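Local coordinates for protein pumilio homolog 23 (Arabidopsis thaliana, PDB 5WZK) that binds RNA sequence-specifically through pumilio repeats, recognises 18S rRNA, and probably regulates translation and stability of target mRNAs, at residues Pro506-Leu509 with Arg510-Ile514. Sequence-based numbering, arbitrary orientation.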
ATOM      1  N   PRO A 506       3.695  27.740   9.747  1.00 67.19           N
ATOM      2  CA  PRO A 506       4.958  28.482   9.580  1.00 56.49           C
ATOM      3  C   PRO A 506       5.605  28.290   8.218  1.00 57.98           C
ATOM      4  O   PRO A 506       6.146  29.254   7.665  1.00 60.06           O
ATOM      5  CB  PRO A 506       5.829  27.930  10.714  1.00 50.33           C
ATOM      6  CG  PRO A 506       4.833  27.538  11.761  1.00 55.03           C
ATOM      7  CD  PRO A 506       3.697  26.945  10.986  1.00 64.28           C
ATOM      8  N   TYR A 507       5.577  27.079   7.659  1.00 53.55           N
ATOM      9  CA  TYR A 507       6.081  26.896   6.302  1.00 51.33           C
ATOM     10  C   TYR A 507       5.314  27.768   5.312  1.00 60.91           C
ATOM     11  O   TYR A 507       5.907  28.474   4.486  1.00 60.69           O
ATOM     12  CB  TYR A 507       5.978  25.427   5.903  1.00 51.66           C
ATOM     13  CG  TYR A 507       6.154  25.168   4.418  1.00 50.64           C
ATOM     14  CD1 TYR A 507       5.074  25.213   3.552  1.00 52.38           C
ATOM     15  CD2 TYR A 507       7.397  24.862   3.887  1.00 54.44           C
ATOM     16  CE1 TYR A 507       5.228  24.981   2.200  1.00 54.55           C
ATOM     17  CE2 TYR A 507       7.557  24.623   2.530  1.00 67.87           C
ATOM     18  CZ  TYR A 507       6.465  24.686   1.692  1.00 61.54           C
ATOM     19  OH  TYR A 507       6.604  24.445   0.342  1.00 68.86           O
ATOM     20  N   LEU A 508       3.983  27.711   5.370  1.00 49.49           N
ATOM     21  CA  LEU A 508       3.163  28.470   4.440  1.00 44.20           C
ATOM     22  C   LEU A 508       3.428  29.966   4.562  1.00 52.35           C
ATOM     23  O   LEU A 508       3.504  30.679   3.550  1.00 46.43           O
ATOM     24  CB  LEU A 508       1.691  28.169   4.693  1.00 35.66           C
ATOM     25  CG  LEU A 508       0.815  28.773   3.614  1.00 38.08           C
ATOM     26  CD1 LEU A 508       1.085  28.027   2.318  1.00 29.50           C
ATOM     27  CD2 LEU A 508      -0.654  28.735   4.002  1.00 43.62           C
ATOM     28  N   LEU A 509       3.559  30.459   5.800  1.00 52.44           N
ATOM     29  CA  LEU A 509       3.837  31.875   6.023  1.00 45.37           C
ATOM     30  C   LEU A 509       5.187  32.270   5.455  1.00 46.30           C
ATOM     31  O   LEU A 509       5.355  33.403   4.985  1.00 47.71           O
ATOM     32  CB  LEU A 509       3.789  32.196   7.513  1.00 37.55           C
ATOM     33  CG  LEU A 509       2.408  32.335   8.149  1.00 47.28           C
ATOM     34  CD1 LEU A 509       2.486  32.214   9.674  1.00 41.59           C
ATOM     35  CD2 LEU A 509       1.781  33.658   7.735  1.00 45.56           C
ATOM     36  N   ARG A 510       6.152  31.348   5.493  1.00 39.09           N
ATOM     37  CA  ARG A 510       7.499  31.609   5.006  1.00 42.47           C
ATOM     38  C   ARG A 510       7.575  31.434   3.496  1.00 50.73           C
ATOM     39  O   ARG A 510       8.169  32.268   2.798  1.00 45.50           O
ATOM     40  CB  ARG A 510       8.490  30.671   5.709  1.00 59.32           C
ATOM     41  CG  ARG A 510       9.879  31.244   5.998  1.00 69.54           C
ATOM     42  CD  ARG A 510      10.765  30.259   6.783  1.00 74.98           C
ATOM     43  NE  ARG A 510      10.137  29.788   8.024  1.00 93.91           N
ATOM     44  CZ  ARG A 510       9.764  28.527   8.263  1.00 89.20           C
ATOM     45  NH1 ARG A 510       9.194  28.215   9.424  1.00 72.14           N
ATOM     46  NH2 ARG A 510       9.962  27.571   7.354  1.00 79.94           N
ATOM     47  N   LYS A 511       6.961  30.357   2.981  1.00 52.22           N
ATOM     48  CA  LYS A 511       6.996  30.078   1.548  1.00 48.44           C
ATOM     49  C   LYS A 511       6.310  31.175   0.760  1.00 45.63           C
ATOM     50  O   LYS A 511       6.736  31.498  -0.351  1.00 54.52           O
ATOM     51  CB  LYS A 511       6.338  28.730   1.249  1.00 51.78           C
ATOM     52  CG  LYS A 511       6.741  28.100  -0.084  1.00 52.65           C
ATOM     53  CD  LYS A 511       8.176  27.573  -0.044  1.00 50.26           C
ATOM     54  CE  LYS A 511       8.423  26.413  -1.016  1.00 55.34           C
ATOM     55  NZ  LYS A 511       8.402  26.761  -2.473  1.00 60.58           N
ATOM     56  N   LEU A 512       5.258  31.760   1.314  1.00 39.21           N
ATOM     57  CA  LEU A 512       4.575  32.862   0.666  1.00 37.91           C
ATOM     58  C   LEU A 512       5.089  34.218   1.118  1.00 45.30           C
ATOM     59  O   LEU A 512       4.595  35.232   0.621  1.00 40.06           O
ATOM     60  CB  LEU A 512       3.070  32.775   0.918  1.00 43.75           C
ATOM     61  CG  LEU A 512       2.257  32.096  -0.184  1.00 32.48           C
ATOM     62  CD1 LEU A 512       2.866  30.772  -0.529  1.00 30.69           C
ATOM     63  CD2 LEU A 512       0.830  31.923   0.253  1.00 24.96           C
ATOM     64  N   ASP A 513       6.046  34.255   2.059  1.00 44.86           N
ATOM     65  CA  ASP A 513       6.712  35.494   2.468  1.00 39.31           C
ATOM     66  C   ASP A 513       5.706  36.506   3.031  1.00 45.55           C
ATOM     67  O   ASP A 513       5.638  37.663   2.605  1.00 43.10           O
ATOM     68  CB  ASP A 513       7.504  36.073   1.291  1.00 40.89           C
ATOM     69  CG  ASP A 513       8.283  37.324   1.644  1.00 51.04           C
ATOM     70  OD1 ASP A 513       8.341  37.709   2.842  1.00 43.56           O
ATOM     71  OD2 ASP A 513       8.837  37.924   0.690  1.00 60.48           O
ATOM     72  N   ILE A 514       4.922  36.065   4.013  1.00 38.15           N
ATOM     73  CA  ILE A 514       3.821  36.912   4.457  1.00 45.21           C
ATOM     74  C   ILE A 514       4.329  38.088   5.292  1.00 50.64           C
ATOM     75  O   ILE A 514       3.774  39.196   5.215  1.00 43.99           O
ATOM     76  CB  ILE A 514       2.777  36.063   5.200  1.00 46.11           C
ATOM     77  CG1 ILE A 514       2.204  35.015   4.248  1.00 50.67           C
ATOM     78  CG2 ILE A 514       1.637  36.919   5.712  1.00 43.36           C
ATOM     79  CD1 ILE A 514       1.456  35.607   3.051  1.00 38.71           C
TER
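Lys-511 lays its aliphatic chain alongside the ring of Tyr-507, one helical turn earlier, and both side chains run the same way. Its CB sits over one ring face, 4.2 Å from the centroid and displaced toward the rim, a CH-pi contact; farther out, Lys-511 CD comes within 3.8 Å of Tyr-507 CZ. Both residues carry CG anti to the backbone N (chi1 166° in Tyr-507, -159° in Lys-511), which sends the pair off the helix together. On the neighbouring flank, Arg-510 bends at chi3 (-54°) and folds its guanidinium back across the Pro-506 carbonyl, so that Pro-506 O lies over the centre of one face, 3.7 Å from Arg-510 CZ. Leu-509 and Ile-514 cross at about a right angle, with Leu-509 CD2 3.6 Å from Ile-514 CB. The chain reverses here in a Schellman motif that closes helix 505-511, bringing Ile-514 back beside Leu-509: Asp-513 takes positive phi, and Ile-514 N turns back to Leu-509 O in a nearly straight 2.9 Å bond. Asp-513 also N-caps the following helix through OD1, which accepts a weak hydrogen bond from Gly-516 N. The turn lies near the C-terminal end of the pumilio-repeat domain, a right-handed superhelix. Leu-508, Leu-512 and Ile-514 pack on Leu-492 of helix 482-494, while Glu-474 of helix 467-478 forms a weak hydrogen bond with Tyr-507 OH and a long, weak ion pair with Lys-511 NZ.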